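Local coordinates for KaiC domain-containing protein (Pyrococcus horikoshii, PDB 2ZTS) that is a KaiC-like P-loop protein that probably binds ATP, and holds ADP and magnesium between the subunits of a six-chain assembly, at residues G26-T31 / R221-T226; T39-T44 / L205-K210; S101-L106 / Y128-A133. One frame throughout, in Å; residues are numbered along the deposited sequence.

How the contacts relate
Contacts 1 and 2 illustrate how one sheet can serve nucleotide sites at two subunit boundaries. Segments 221-226 and 205-210 come from the neighbouring antiparallel strands 214-223 and 201-209, yet the centres of these contacts lie about 22 Å apart. Contact 2 sits at the chain's own P-loop, whereas contact 1 faces an ADP held by the P-loop of another subunit. Contact 3 is about 27 Å from contact 1 and 32 Å from contact 2, centre to centre, beside the outermost strand 94-97, on the far side of the chain's centre from contact 2. The chain order is 26-31, 39-44, 101-106, 128-133, 205-210 and 221-226, so contact 1 encloses contact 2, which encloses contact 3.

Contact 1 (G26-T31 / R221-T226); sequences GFPEGT and RKMRET. With ADP (adenosine-5'-diphosphate), chain D.
Arg224 runs alongside Thr31 in the opposite direction. From CB it leaves between the backbone N and the carbonyl carbon (chi1 73°), which carries it toward segment 26-31. Its CG touches Thr31 CG2 at 4.1 Å. Arg224 NE then gives a weak hydrogen bond to Thr31 OG1 (3.4 Å, 144° at the hydrogen), the oxygen lying at the edge of the guanidinium near its plane. Glu225 OE1 approaches Arg224 NE, at 2.7 Å, but well out of that plane, an attraction of charge alone. At the tip, Arg224 NH2 lies 3.4 Å from Gly30 C, while Arg224 NH1 forms a salt bridge with Glu77 of the second subunit.

Beside this polar row, Pro28 packs its CG 3.4 Å from Arg224 O and against Thr226 OG1, which itself bonds to Arg224 O. Met223, a selenomethionine, makes a Met-aromatic contact: its SE lies at the edge of the Phe27 ring, 5.4 Å from the centroid, and the CE methyl touches Phe27 CD1 in the ring plane at 3.9 Å.

One residue before Met223, Lys222 NZ donates to O2B of the ADP at the second subunit's P-loop (2.9 Å), and Met223 N donates to O3'. The chemistry implies a trans contribution to a neighbour's nucleotide site: apolar packing and one weak hydrogen bond join segment 26-31 to the turn 223-226, which itself carries ADP-binding residues.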
loop_
_atom_site.group_PDB
_atom_site.type_symbol
_atom_site.label_atom_id
_atom_site.label_comp_id
_atom_site.label_asym_id
_atom_site.label_seq_id
_atom_site.Cartn_x
_atom_site.Cartn_y
_atom_site.Cartn_z
ATOM N N GLY C 26 -7.879 -10.163 37.469
ATOM C CA GLY C 26 -8.458 -11.073 36.472
ATOM C C GLY C 26 -9.413 -10.408 35.531
ATOM O O GLY C 26 -9.616 -9.201 35.643
ATOM N N PHE C 27 -9.941 -11.175 34.560
ATOM C CA PHE C 27 -10.878 -10.653 33.585
ATOM C C PHE C 27 -12.282 -10.468 34.193
ATOM O O PHE C 27 -12.822 -11.426 34.770
ATOM C CB PHE C 27 -11.054 -11.599 32.396
ATOM C CG PHE C 27 -9.797 -12.025 31.741
ATOM C CD1 PHE C 27 -9.058 -11.126 30.958
ATOM C CD2 PHE C 27 -9.369 -13.344 31.823
ATOM C CE1 PHE C 27 -7.910 -11.535 30.286
ATOM C CE2 PHE C 27 -8.183 -13.755 31.138
ATOM C CZ PHE C 27 -7.458 -12.824 30.386
ATOM N N PRO C 28 -12.923 -9.306 33.988
ATOM C CA PRO C 28 -14.334 -9.190 34.364
ATOM C C PRO C 28 -15.103 -10.352 33.761
ATOM O O PRO C 28 -15.021 -10.640 32.546
ATOM C CB PRO C 28 -14.788 -7.855 33.752
ATOM C CG PRO C 28 -13.573 -7.045 33.528
ATOM C CD PRO C 28 -12.397 -8.051 33.395
ATOM N N GLU C 29 -15.882 -11.012 34.609
ATOM C CA GLU C 29 -16.739 -12.109 34.180
ATOM C C GLU C 29 -17.622 -11.713 33.001
ATOM O O GLU C 29 -18.213 -10.655 32.975
ATOM C CB GLU C 29 -17.582 -12.602 35.414
ATOM C CG GLU C 29 -18.393 -13.854 35.169
ATOM C CD GLU C 29 -19.094 -14.399 36.441
ATOM O OE1 GLU C 29 -18.952 -13.803 37.552
ATOM O OE2 GLU C 29 -19.781 -15.454 36.316
ATOM N N GLY C 30 -17.710 -12.570 31.994
ATOM C CA GLY C 30 -18.550 -12.295 30.856
ATOM C C GLY C 30 -17.826 -11.586 29.680
ATOM O O GLY C 30 -18.424 -11.452 28.615
ATOM N N THR C 31 -16.582 -11.156 29.858
ATOM C CA THR C 31 -15.842 -10.372 28.798
ATOM C C THR C 31 -15.394 -11.246 27.618
ATOM O O THR C 31 -14.967 -12.349 27.820
ATOM C CB THR C 31 -14.543 -9.778 29.374
ATOM O OG1 THR C 31 -14.813 -9.072 30.560
ATOM C CG2 THR C 31 -13.994 -8.697 28.479
ATOM N N ARG C 221 -3.844 -3.654 25.959
ATOM C CA ARG C 221 -4.169 -2.498 25.135
ATOM C C ARG C 221 -5.515 -1.931 25.568
ATOM O O ARG C 221 -5.692 -0.731 25.621
ATOM C CB ARG C 221 -4.148 -2.966 23.669
ATOM C CG ARG C 221 -4.641 -2.071 22.594
ATOM C CD ARG C 221 -3.850 -0.740 22.390
ATOM N NE ARG C 221 -3.282 -0.689 21.056
ATOM C CZ ARG C 221 -3.723 0.057 20.043
ATOM N NH1 ARG C 221 -4.775 0.892 20.149
ATOM N NH2 ARG C 221 -3.083 -0.046 18.878
ATOM N N LYS C 222 -6.429 -2.820 25.961
ATOM C CA LYS C 222 -7.807 -2.488 26.295
ATOM C C LYS C 222 -8.339 -3.551 27.264
ATOM O O LYS C 222 -8.111 -4.753 27.075
ATOM C CB LYS C 222 -8.677 -2.489 25.044
ATOM C CG LYS C 222 -10.098 -2.068 25.277
ATOM C CD LYS C 222 -10.925 -2.019 23.982
ATOM C CE LYS C 222 -12.384 -1.886 24.359
ATOM N NZ LYS C 222 -13.218 -1.165 23.421
HETATM N N MSE C 223 -9.013 -3.129 28.321
HETATM C CA MSE C 223 -9.763 -4.108 29.135
HETATM C C MSE C 223 -10.901 -3.381 29.804
HETATM O O MSE C 223 -10.659 -2.496 30.605
HETATM C CB MSE C 223 -8.881 -4.757 30.186
HETATM C CG MSE C 223 -9.557 -5.870 31.025
HETATM SE SE MSE C 223 -10.037 -7.407 29.853
HETATM C CE MSE C 223 -8.189 -7.792 29.166
ATOM N N ARG C 224 -12.130 -3.753 29.482
ATOM C CA ARG C 224 -13.266 -3.033 30.016
ATOM C C ARG C 224 -13.321 -3.166 31.545
ATOM O O ARG C 224 -12.792 -4.111 32.109
ATOM C CB ARG C 224 -14.563 -3.518 29.373
ATOM C CG ARG C 224 -15.033 -4.931 29.848
ATOM C CD ARG C 224 -16.570 -5.072 29.929
ATOM N NE ARG C 224 -16.938 -6.435 30.323
ATOM C CZ ARG C 224 -18.129 -7.018 30.153
ATOM N NH1 ARG C 224 -19.165 -6.354 29.651
ATOM N NH2 ARG C 224 -18.275 -8.283 30.541
ATOM N N GLU C 225 -13.904 -2.162 32.187
ATOM C CA GLU C 225 -14.130 -2.144 33.642
ATOM C C GLU C 225 -12.853 -2.307 34.435
ATOM O O GLU C 225 -12.887 -2.798 35.535
ATOM C CB GLU C 225 -15.136 -3.254 34.074
ATOM C CG GLU C 225 -16.505 -3.194 33.414
ATOM C CD GLU C 225 -17.385 -4.450 33.639
ATOM O OE1 GLU C 225 -17.416 -5.337 32.740
ATOM O OE2 GLU C 225 -18.096 -4.542 34.698
ATOM N N THR C 226 -11.709 -1.934 33.887
ATOM C CA THR C 226 -10.473 -2.203 34.578
ATOM C C THR C 226 -9.469 -1.097 34.358
ATOM O O THR C 226 -9.207 -0.741 33.228
ATOM C CB THR C 226 -9.863 -3.518 34.030
ATOM O OG1 THR C 226 -10.845 -4.549 34.005
ATOM C CG2 THR C 226 -8.808 -4.064 34.962
HETATM P PB ADP D . -12.578 2.794 22.919
HETATM O O1B ADP D . -11.879 3.797 22.046
HETATM O O2B ADP D . -12.222 1.374 22.478
HETATM O O3B ADP D . -14.052 2.955 22.675
HETATM P PA ADP D . -13.027 2.836 25.730
HETATM O O1A ADP D . -13.714 4.158 25.953
HETATM O O2A ADP D . -13.892 1.640 25.422
HETATM O O3A ADP D . -12.032 2.953 24.415
HETATM O "O5'" ADP D . -11.977 2.752 26.916
HETATM C "C5'" ADP D . -11.914 1.630 27.730
HETATM C "C4'" ADP D . -10.638 1.757 28.520
HETATM O "O4'" ADP D . -10.794 2.634 29.614
HETATM C "C3'" ADP D . -10.178 0.409 29.037
HETATM O "O3'" ADP D . -9.380 -0.157 28.058
HETATM C "C2'" ADP D . -9.423 0.815 30.257
HETATM O "O2'" ADP D . -8.097 1.124 30.002
HETATM C "C1'" ADP D . -10.105 2.093 30.717
HETATM N N9 ADP D . -11.069 1.763 31.769
HETATM C C8 ADP D . -12.269 1.094 31.621
HETATM N N7 ADP D . -12.862 1.016 32.839
HETATM C C5 ADP D . -12.042 1.604 33.735
HETATM C C6 ADP D . -12.190 1.780 35.100
HETATM N N6 ADP D . -13.403 1.585 35.616
HETATM N N1 ADP D . -11.197 2.465 35.764
HETATM C C2 ADP D . -10.069 2.941 35.071
HETATM N N3 ADP D . -9.921 2.749 33.693
HETATM C C4 ADP D . -10.911 2.091 33.068
#

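Contact 2 (T39-T44 / L205-K210); sequences TGTGKT and LDLQEK. With MG (magnesium ion), chain I; ADP (adenosine-5'-diphosphate), chain H.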
loop_
_atom_site.group_PDB
_atom_site.type_symbol
_atom_site.label_atom_id
_atom_site.label_comp_id
_atom_site.label_asym_id
_atom_site.label_seq_id
_atom_site.Cartn_x
_atom_site.Cartn_y
_atom_site.Cartn_z
ATOM N N THR C 39 2.551 -14.891 14.230
ATOM C CA THR C 39 2.785 -16.322 14.357
ATOM C C THR C 39 3.846 -16.593 15.455
ATOM O O THR C 39 4.925 -15.991 15.477
ATOM C CB THR C 39 3.346 -16.859 13.010
ATOM O OG1 THR C 39 2.490 -16.475 11.943
ATOM C CG2 THR C 39 3.420 -18.342 12.957
ATOM N N GLY C 40 3.494 -17.443 16.421
ATOM C CA GLY C 40 4.493 -17.967 17.309
ATOM C C GLY C 40 4.738 -17.047 18.443
ATOM O O GLY C 40 5.773 -17.147 19.089
ATOM N N THR C 41 3.818 -16.143 18.703
ATOM C CA THR C 41 3.978 -15.230 19.836
ATOM C C THR C 41 3.367 -15.782 21.143
ATOM O O THR C 41 3.572 -15.204 22.160
ATOM C CB THR C 41 3.405 -13.847 19.533
ATOM O OG1 THR C 41 2.026 -13.969 19.114
ATOM C CG2 THR C 41 4.180 -13.145 18.302
ATOM N N GLY C 42 2.719 -16.923 21.117
ATOM C CA GLY C 42 2.264 -17.617 22.316
ATOM C C GLY C 42 0.774 -17.632 22.446
ATOM O O GLY C 42 0.272 -18.005 23.498
ATOM N N LYS C 43 0.057 -17.301 21.385
ATOM C CA LYS C 43 -1.409 -17.196 21.468
ATOM C C LYS C 43 -2.094 -18.468 21.918
ATOM O O LYS C 43 -2.902 -18.470 22.850
ATOM C CB LYS C 43 -2.006 -16.805 20.124
ATOM C CG LYS C 43 -1.613 -15.414 19.639
ATOM C CD LYS C 43 -2.353 -15.052 18.447
ATOM C CE LYS C 43 -1.937 -15.807 17.178
ATOM N NZ LYS C 43 -0.534 -15.943 16.876
ATOM N N THR C 44 -1.851 -19.544 21.176
ATOM C CA THR C 44 -2.389 -20.847 21.508
ATOM C C THR C 44 -2.095 -21.312 22.937
ATOM O O THR C 44 -2.987 -21.779 23.637
ATOM C CB THR C 44 -1.918 -21.829 20.461
ATOM O OG1 THR C 44 -2.641 -21.565 19.279
ATOM C CG2 THR C 44 -2.303 -23.294 20.773
ATOM N N LEU C 205 0.466 -9.914 22.175
ATOM C CA LEU C 205 1.669 -10.671 22.361
ATOM C C LEU C 205 2.576 -10.325 21.219
ATOM O O LEU C 205 2.152 -10.329 20.080
ATOM C CB LEU C 205 1.364 -12.155 22.290
ATOM C CG LEU C 205 0.389 -12.763 23.295
ATOM C CD1 LEU C 205 0.500 -14.265 23.353
ATOM C CD2 LEU C 205 0.566 -12.197 24.675
ATOM N N ASP C 206 3.828 -10.061 21.514
ATOM C CA ASP C 206 4.784 -9.588 20.517
ATOM C C ASP C 206 6.168 -10.198 20.784
ATOM O O ASP C 206 6.423 -10.758 21.868
ATOM C CB ASP C 206 4.917 -8.064 20.593
ATOM C CG ASP C 206 5.236 -7.433 19.239
ATOM O OD1 ASP C 206 5.420 -8.189 18.236
ATOM O OD2 ASP C 206 5.319 -6.178 19.105
ATOM N N LEU C 207 7.011 -10.116 19.749
ATOM C CA LEU C 207 8.434 -10.423 19.805
ATOM C C LEU C 207 9.140 -9.193 19.328
ATOM O O LEU C 207 8.968 -8.819 18.155
ATOM C CB LEU C 207 8.756 -11.532 18.829
ATOM C CG LEU C 207 8.216 -12.897 19.126
ATOM C CD1 LEU C 207 8.415 -13.821 17.938
ATOM C CD2 LEU C 207 8.895 -13.443 20.338
ATOM N N GLN C 208 9.904 -8.556 20.216
ATOM C CA GLN C 208 10.677 -7.375 19.853
ATOM C C GLN C 208 12.106 -7.738 19.451
ATOM O O GLN C 208 12.656 -8.712 19.927
ATOM C CB GLN C 208 10.728 -6.362 21.003
ATOM C CG GLN C 208 9.719 -5.206 20.852
ATOM C CD GLN C 208 10.033 -4.032 21.771
ATOM O OE1 GLN C 208 11.162 -3.481 21.722
ATOM N NE2 GLN C 208 9.052 -3.635 22.607
ATOM N N GLU C 209 12.699 -6.911 18.597
ATOM C CA GLU C 209 14.010 -7.199 18.007
ATOM C C GLU C 209 15.049 -6.424 18.806
ATOM O O GLU C 209 15.062 -5.211 18.730
ATOM C CB GLU C 209 14.028 -6.778 16.507
ATOM C CG GLU C 209 13.598 -7.869 15.501
ATOM C CD GLU C 209 13.945 -7.560 14.031
ATOM O OE1 GLU C 209 15.056 -7.050 13.744
ATOM O OE2 GLU C 209 13.101 -7.834 13.144
ATOM N N LYS C 210 15.880 -7.113 19.587
ATOM C CA LYS C 210 16.943 -6.459 20.355
ATOM C C LYS C 210 18.035 -7.467 20.765
ATOM O O LYS C 210 17.798 -8.262 21.676
ATOM C CB LYS C 210 16.373 -5.756 21.638
ATOM C CG LYS C 210 16.622 -4.193 21.726
ATOM C CD LYS C 210 15.930 -3.406 22.942
ATOM C CE LYS C 210 14.573 -3.991 23.480
ATOM N NZ LYS C 210 13.417 -4.089 22.498
HETATM MG MG MG I . -1.581 -20.906 17.436
HETATM P PB ADP H . 1.019 -18.924 18.234
HETATM O O1B ADP H . 1.018 -17.503 18.601
HETATM O O2B ADP H . 1.484 -19.163 16.793
HETATM O O3B ADP H . -0.365 -19.626 18.480
HETATM P PA ADP H . 2.154 -20.820 20.156
HETATM O O1A ADP H . 1.295 -20.675 21.432
HETATM O O2A ADP H . 1.800 -22.037 19.333
HETATM O O3A ADP H . 2.167 -19.471 19.250
HETATM O "O5'" ADP H . 3.654 -20.802 20.679
HETATM C "C5'" ADP H . 4.532 -21.862 20.482
HETATM C "C4'" ADP H . 5.906 -21.533 21.015
HETATM O "O4'" ADP H . 6.101 -21.796 22.385
HETATM C "C3'" ADP H . 6.950 -22.322 20.250
HETATM O "O3'" ADP H . 7.138 -21.673 18.991
HETATM C "C2'" ADP H . 8.108 -22.334 21.229
HETATM O "O2'" ADP H . 8.888 -21.195 21.131
HETATM C "C1'" ADP H . 7.424 -22.300 22.601
HETATM N N9 ADP H . 7.252 -23.632 23.200
HETATM C C8 ADP H . 6.418 -24.648 22.748
HETATM N N7 ADP H . 6.511 -25.699 23.590
HETATM C C5 ADP H . 7.435 -25.384 24.541
HETATM C C6 ADP H . 7.929 -26.073 25.645
HETATM N N6 ADP H . 7.319 -27.178 26.098
HETATM N N1 ADP H . 8.862 -25.439 26.469
HETATM C C2 ADP H . 9.291 -24.149 26.196
HETATM N N3 ADP H . 8.784 -23.454 25.093
HETATM C C4 ADP H . 7.886 -24.074 24.302
HETATM O O HOH W 1 5.826 -13.623 21.939
HETATM O O HOH W 2 -0.192 -22.429 17.821
HETATM O O HOH W 3 -0.881 -19.966 15.709
HETATM O O HOH W 4 -2.600 -22.289 16.356
HETATM O O HOH W 5 -3.144 -19.533 17.279
#
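Thr41 and Leu205 make the main van der Waals contact, their side chains crossing at an angle. Leu205 CD1 lies against the backbone of the loop, 3.4 Å from Thr41 O and 3.5 Å from Gly42 C, while Thr41 CG2 reaches Leu207 CG at 4.1 Å. With chi1 at 55°, Thr41 OG1 sits between the backbone N and the carbonyl carbon; its hydroxyl is hydrogen-bonded to Gly38 O.

Polar linkage between the segments passes through one water, which donates to both Thr41 O (2.8 Å) and Asp206 O (2.9 Å).

Segment 39-44 supplies much of the phosphate binding and follows the Walker A pattern; Lys222 of the third subunit adds to it. The amides of Gly40, Gly42, Lys43 and Thr44 donate to the diphosphate, and Lys43 NZ, its chain bent at chi3 and chi4, meets O1B at 2.8 Å. Gly42 occupies the N-cap position of helix 43-58, whose dipole would probably favour the anionic group.

Metal coordination adds a further link: magnesium takes Thr44 OG1 (2.2 Å), ADP O3B and four waters, and Asp142 accepts a hydrogen bond from that hydroxyl.

Through Leu205 and Leu207 the phosphate loop packs on strand 201-209, which lies in the sheet between the parallel strand 32-36 and the antiparallel strand 214-223.

Contact 3 (S101-L106 / Y128-A133); sequences SSVVGL and YRVVKA
Leu106 presses its two methyl groups against helix 120-134, and the close part of this contact is built round them. Both Leu106 CD1 and Leu106 CD2 lie 3.8 Å from Ala133 CB, so this small side chain, one helical turn on from Arg129, meets the fork of the leucine. Leu106 CD1 also reaches Val130 CG2 at 4.0 Å, the two side chains passing at a slant. Val103 joins from the other end of the turn: its CG2 meets Val130 CG2 tip to tip at 4.1 Å. In both valines CG2 stands anti to the carbonyl carbon, and these are the branches that touch. Val130 is the buried member of the group, and it and Val103 both pack on Ala95 of strand 94-97.

The bend that brings Val103 and Leu106 to the same helix face is a type II beta turn, closed by the backbone bond from Leu106 N to Val103 O (3.0 Å). It lies in the connection from strand 94-97 to helix 120-134. That helix leads on to strand 138-142, parallel to 94-97 with strand 62-66 between them, so the contact belongs to a beta-alpha-beta crossover of the P-loop NTPase sheet.

Toward solvent the contact changes character: Arg129 is exposed and makes no hydrogen bond to segment 101-106, although it lies close. Extended from CG to NE, it slides past Leu106 and lays one face of its guanidinium over Leu106 CA, with Arg129 NH1 3.7 Å from that atom and 3.9 Å from Leu106 CD2. Arg129 NH2 is instead fixed by Pro107 O. Leu106 O and Val103 N are both hydrogen-bonded to the hydroxyl of Tyr126, on the same helix.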
loop_
_atom_site.group_PDB
_atom_site.type_symbol
_atom_site.label_atom_id
_atom_site.label_comp_id
_atom_site.label_asym_id
_atom_site.label_seq_id
_atom_site.Cartn_x
_atom_site.Cartn_y
_atom_site.Cartn_z
ATOM N N SER C 101 -13.630 -34.515 15.470
ATOM C CA SER C 101 -14.178 -35.398 16.489
ATOM C C SER C 101 -15.197 -34.624 17.381
ATOM O O SER C 101 -14.902 -33.546 17.953
ATOM C CB SER C 101 -13.051 -36.079 17.279
ATOM O OG SER C 101 -12.326 -35.117 18.036
ATOM N N SER C 102 -16.421 -35.145 17.408
ATOM C CA SER C 102 -17.400 -34.771 18.426
ATOM C C SER C 102 -16.840 -34.991 19.840
ATOM O O SER C 102 -16.200 -35.973 20.102
ATOM C CB SER C 102 -18.660 -35.618 18.298
ATOM O OG SER C 102 -19.604 -34.934 17.542
ATOM N N VAL C 103 -17.164 -34.086 20.747
ATOM C CA VAL C 103 -16.875 -34.291 22.160
ATOM C C VAL C 103 -17.555 -35.576 22.601
ATOM O O VAL C 103 -18.696 -35.834 22.239
ATOM C CB VAL C 103 -17.383 -33.114 23.052
ATOM C CG1 VAL C 103 -17.061 -33.365 24.542
ATOM C CG2 VAL C 103 -16.789 -31.750 22.559
ATOM N N VAL C 104 -16.835 -36.358 23.375
ATOM C CA VAL C 104 -17.347 -37.610 23.901
ATOM C C VAL C 104 -18.582 -37.317 24.772
ATOM O O VAL C 104 -18.590 -36.426 25.620
ATOM C CB VAL C 104 -16.205 -38.424 24.619
ATOM C CG1 VAL C 104 -16.765 -39.683 25.363
ATOM C CG2 VAL C 104 -15.135 -38.847 23.585
ATOM N N GLY C 105 -19.674 -38.009 24.474
ATOM C CA GLY C 105 -20.914 -37.845 25.222
ATOM C C GLY C 105 -21.821 -36.799 24.629
ATOM O O GLY C 105 -22.900 -36.575 25.170
ATOM N N LEU C 106 -21.376 -36.152 23.530
ATOM C CA LEU C 106 -22.097 -35.091 22.861
ATOM C C LEU C 106 -22.012 -35.281 21.352
ATOM O O LEU C 106 -21.494 -34.423 20.652
ATOM C CB LEU C 106 -21.533 -33.710 23.319
ATOM C CG LEU C 106 -21.654 -33.359 24.820
ATOM C CD1 LEU C 106 -20.886 -32.085 25.175
ATOM C CD2 LEU C 106 -23.151 -33.286 25.292
ATOM N N TYR C 128 -22.310 -23.674 21.448
ATOM C CA TYR C 128 -23.308 -23.309 22.439
ATOM C C TYR C 128 -23.755 -24.594 23.236
ATOM O O TYR C 128 -23.734 -24.641 24.465
ATOM C CB TYR C 128 -24.476 -22.621 21.723
ATOM C CG TYR C 128 -25.632 -22.267 22.613
ATOM C CD1 TYR C 128 -26.684 -23.157 22.777
ATOM C CD2 TYR C 128 -25.678 -21.047 23.287
ATOM C CE1 TYR C 128 -27.718 -22.864 23.603
ATOM C CE2 TYR C 128 -26.750 -20.724 24.122
ATOM C CZ TYR C 128 -27.769 -21.646 24.261
ATOM O OH TYR C 128 -28.848 -21.400 25.062
ATOM N N ARG C 129 -24.061 -25.647 22.509
ATOM C CA ARG C 129 -24.464 -26.918 23.134
ATOM C C ARG C 129 -23.420 -27.416 24.082
ATOM O O ARG C 129 -23.724 -27.855 25.178
ATOM C CB ARG C 129 -24.747 -27.960 22.062
ATOM C CG ARG C 129 -24.967 -29.344 22.633
ATOM C CD ARG C 129 -25.207 -30.404 21.574
ATOM N NE ARG C 129 -25.427 -31.684 22.222
ATOM C CZ ARG C 129 -25.374 -32.864 21.612
ATOM N NH1 ARG C 129 -25.590 -33.986 22.304
ATOM N NH2 ARG C 129 -25.114 -32.924 20.326
ATOM N N VAL C 130 -22.162 -27.341 23.699
ATOM C CA VAL C 130 -21.107 -27.899 24.531
ATOM C C VAL C 130 -20.821 -26.991 25.759
ATOM O O VAL C 130 -20.547 -27.493 26.883
ATOM C CB VAL C 130 -19.794 -28.115 23.709
ATOM C CG1 VAL C 130 -18.623 -28.512 24.607
ATOM C CG2 VAL C 130 -20.005 -29.151 22.668
ATOM N N VAL C 131 -20.876 -25.669 25.557
ATOM C CA VAL C 131 -20.734 -24.749 26.683
ATOM C C VAL C 131 -21.802 -25.070 27.737
ATOM O O VAL C 131 -21.498 -25.173 28.921
ATOM C CB VAL C 131 -20.801 -23.269 26.224
ATOM C CG1 VAL C 131 -21.200 -22.307 27.392
ATOM C CG2 VAL C 131 -19.445 -22.851 25.652
ATOM N N LYS C 132 -23.031 -25.252 27.274
ATOM C CA LYS C 132 -24.179 -25.511 28.162
ATOM C C LYS C 132 -24.117 -26.889 28.868
ATOM O O LYS C 132 -24.322 -26.982 30.084
ATOM C CB LYS C 132 -25.472 -25.327 27.367
ATOM C CG LYS C 132 -25.800 -23.848 26.966
ATOM C CD LYS C 132 -25.738 -22.899 28.209
ATOM C CE LYS C 132 -26.613 -21.634 28.077
ATOM N NZ LYS C 132 -26.228 -20.631 29.119
ATOM N N ALA C 133 -23.740 -27.929 28.122
ATOM C CA ALA C 133 -23.552 -29.280 28.668
ATOM C C ALA C 133 -22.521 -29.410 29.773
ATOM O O ALA C 133 -22.752 -30.149 30.718
ATOM C CB ALA C 133 -23.223 -30.272 27.533
#